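Local coordinates for protein 3-polyprenyl-4-hydroxybenzoate decarboxylase and related decarboxylases (Pelotomaculum thermopropionicum, PDB 6H6X) that uses prenylated FMN to interconvert 2,5-furandicarboxylic acid and 2-furoic acid plus carbon dioxide, as a member of the UbiD decarboxylase family, at residues I338-E343 / V365-I370. The protein carries 8 engineered substitutions. Residues are numbered along the deposited sequence; the frame is centred on the assembly and turned at random.
Sequences IEKKHE and VVDHEI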
loop_
_atom_site.group_PDB
_atom_site.type_symbol
_atom_site.label_atom_id
_atom_site.label_comp_id
_atom_site.label_asym_id
_atom_site.label_seq_id
_atom_site.Cartn_x
_atom_site.Cartn_y
_atom_site.Cartn_z
ATOM N N ILE B 338 13.038 -15.356 2.684
ATOM C CA ILE B 338 13.867 -16.534 2.929
ATOM C C ILE B 338 13.434 -17.253 4.193
ATOM O O ILE B 338 12.861 -16.661 5.088
ATOM C CB ILE B 338 15.343 -16.170 3.051
ATOM C CG1 ILE B 338 15.624 -15.198 4.202
ATOM C CG2 ILE B 338 15.887 -15.641 1.731
ATOM C CD1 ILE B 338 17.121 -14.914 4.297
ATOM N N GLU B 339 13.661 -18.554 4.242
ATOM C CA GLU B 339 13.489 -19.327 5.480
ATOM C C GLU B 339 14.883 -19.365 6.029
ATOM O O GLU B 339 15.677 -20.214 5.655
ATOM C CB GLU B 339 12.916 -20.723 5.208
ATOM C CG GLU B 339 12.695 -21.575 6.457
ATOM C CD GLU B 339 12.224 -23.007 6.099
ATOM O OE1 GLU B 339 13.023 -23.730 5.465
ATOM O OE2 GLU B 339 11.071 -23.423 6.418
ATOM N N LYS B 340 15.210 -18.408 6.880
ATOM C CA LYS B 340 16.615 -18.206 7.244
ATOM C C LYS B 340 17.126 -19.316 8.205
ATOM O O LYS B 340 16.451 -19.605 9.179
ATOM C CB LYS B 340 16.820 -16.809 7.846
ATOM C CG LYS B 340 18.246 -16.556 8.298
ATOM C CD LYS B 340 18.586 -15.084 8.449
ATOM C CE LYS B 340 17.815 -14.452 9.580
ATOM N NZ LYS B 340 18.615 -13.363 10.181
ATOM N N LYS B 341 18.297 -19.899 7.912
ATOM C CA LYS B 341 18.986 -20.898 8.787
ATOM C C LYS B 341 20.254 -20.312 9.410
ATOM O O LYS B 341 20.526 -20.589 10.562
ATOM C CB LYS B 341 19.439 -22.152 8.035
ATOM C CG LYS B 341 18.444 -22.789 7.081
ATOM C CD LYS B 341 17.493 -23.752 7.726
ATOM C CE LYS B 341 17.142 -24.867 6.731
ATOM N NZ LYS B 341 16.073 -25.767 7.241
ATOM N N HIS B 342 21.042 -19.555 8.648
ATOM C CA HIS B 342 22.307 -18.987 9.136
ATOM C C HIS B 342 22.286 -17.489 8.946
ATOM O O HIS B 342 21.772 -17.007 7.943
ATOM C CB HIS B 342 23.507 -19.612 8.405
ATOM C CG HIS B 342 23.487 -21.124 8.402
ATOM N ND1 HIS B 342 23.040 -21.871 7.327
ATOM C CD2 HIS B 342 23.837 -22.021 9.358
ATOM C CE1 HIS B 342 23.128 -23.158 7.616
ATOM N NE2 HIS B 342 23.611 -23.277 8.840
ATOM N N GLU B 343 22.853 -16.740 9.886
ATOM C CA GLU B 343 23.004 -15.308 9.667
ATOM C C GLU B 343 23.932 -15.246 8.468
ATOM O O GLU B 343 24.703 -16.196 8.230
ATOM C CB GLU B 343 23.589 -14.566 10.872
ATOM C CG GLU B 343 23.151 -13.094 10.936
ATOM C CD GLU B 343 21.832 -12.836 11.710
ATOM O OE1 GLU B 343 21.640 -11.675 12.146
ATOM O OE2 GLU B 343 20.970 -13.746 11.884
ATOM N N VAL B 365 14.918 -7.887 2.252
ATOM C CA VAL B 365 14.857 -9.334 2.588
ATOM C C VAL B 365 14.010 -9.500 3.847
ATOM O O VAL B 365 14.197 -8.782 4.791
ATOM C CB VAL B 365 16.256 -9.973 2.802
ATOM C CG1 VAL B 365 16.139 -11.486 3.079
ATOM C CG2 VAL B 365 17.141 -9.741 1.597
ATOM N N VAL B 366 13.053 -10.406 3.837
ATOM C CA VAL B 366 12.212 -10.662 4.986
ATOM C C VAL B 366 12.122 -12.176 5.251
ATOM O O VAL B 366 12.483 -12.987 4.407
ATOM C CB VAL B 366 10.800 -10.107 4.838
ATOM C CG1 VAL B 366 10.872 -8.600 4.655
ATOM C CG2 VAL B 366 10.093 -10.732 3.634
ATOM N N ASP B 367 11.640 -12.528 6.437
ATOM C CA ASP B 367 11.411 -13.911 6.786
ATOM C C ASP B 367 10.210 -14.500 6.013
ATOM O O ASP B 367 9.293 -13.783 5.597
ATOM C CB ASP B 367 11.199 -14.003 8.308
ATOM C CG ASP B 367 12.492 -13.677 9.099
ATOM O OD1 ASP B 367 13.526 -14.358 8.865
ATOM O OD2 ASP B 367 12.507 -12.724 9.912
ATOM N N HIS B 368 10.244 -15.819 5.838
ATOM C CA HIS B 368 9.234 -16.602 5.082
ATOM C C HIS B 368 7.795 -16.355 5.453
ATOM O O HIS B 368 6.926 -16.467 4.606
ATOM C CB HIS B 368 9.543 -18.135 5.121
ATOM C CG HIS B 368 9.487 -18.763 6.499
ATOM N ND1 HIS B 368 8.582 -19.752 6.840
ATOM C CD2 HIS B 368 10.236 -18.555 7.610
ATOM C CE1 HIS B 368 8.766 -20.108 8.102
ATOM N NE2 HIS B 368 9.774 -19.407 8.589
ATOM N N GLU B 369 7.507 -16.011 6.693
ATOM C CA GLU B 369 6.109 -15.781 7.089
ATOM C C GLU B 369 5.515 -14.397 6.692
ATOM O O GLU B 369 4.314 -14.186 6.894
ATOM C CB GLU B 369 5.908 -16.099 8.580
ATOM C CG GLU B 369 6.187 -14.981 9.592
ATOM C CD GLU B 369 7.677 -14.732 9.853
ATOM O OE1 GLU B 369 8.507 -15.650 9.570
ATOM O OE2 GLU B 369 7.994 -13.624 10.381
ATOM N N ILE B 370 6.341 -13.469 6.157
ATOM C CA ILE B 370 5.850 -12.145 5.726
ATOM C C ILE B 370 5.284 -12.358 4.336
ATOM O O ILE B 370 5.870 -13.030 3.486
ATOM C CB ILE B 370 6.968 -11.082 5.723
ATOM C CG1 ILE B 370 7.513 -10.844 7.140
ATOM C CG2 ILE B 370 6.480 -9.781 5.091
ATOM C CD1 ILE B 370 6.494 -10.309 8.149
HETATM O O HOH W 1 12.896 -17.126 8.441
#
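Ile338 and Asp367 pair in parallel where the neighbouring strands 333-338 and 362-367 end together. Ile338 N donates to Val366 O (3.0 Å, 162° at the hydrogen), and two residues further along, His368 N gives a short but bent, weak bond to Ile338 O at 2.8 Å. The same carbonyl oxygen receives a CA-H...O contact from Asp367 CA at 3.5 Å. On the buried side, Ile338 CD1 meets Val365 CG1 at 3.8 Å, next to helix 345-356, which links the two strands in a beta-alpha-beta crossover. On the exposed side, Glu339 lays its CG over one face of the His368 ring, 4.2 Å from the centroid, a CH-pi contact offset toward the rim. A chi1 of -179° sets CG there; beyond it the chain is extended, its carboxylate plane 77° from the imidazole. Past the Ile338–Asp367 bridge, a water joins the segments, donating to Asp367 OD1 (2.9 Å) and accepting from Lys340 N (3.1 Å). Asp367 OD2 turns instead to Ile421 N, while Lys340 NZ forms a salt bridge with Glu343 OE2 and hydrogen bonds to Thr420 OG1 and Ile421 O. Direct bonds from Lys340 and Asp367 thus tie both strand ends to the segment containing calcium ligand Thr420.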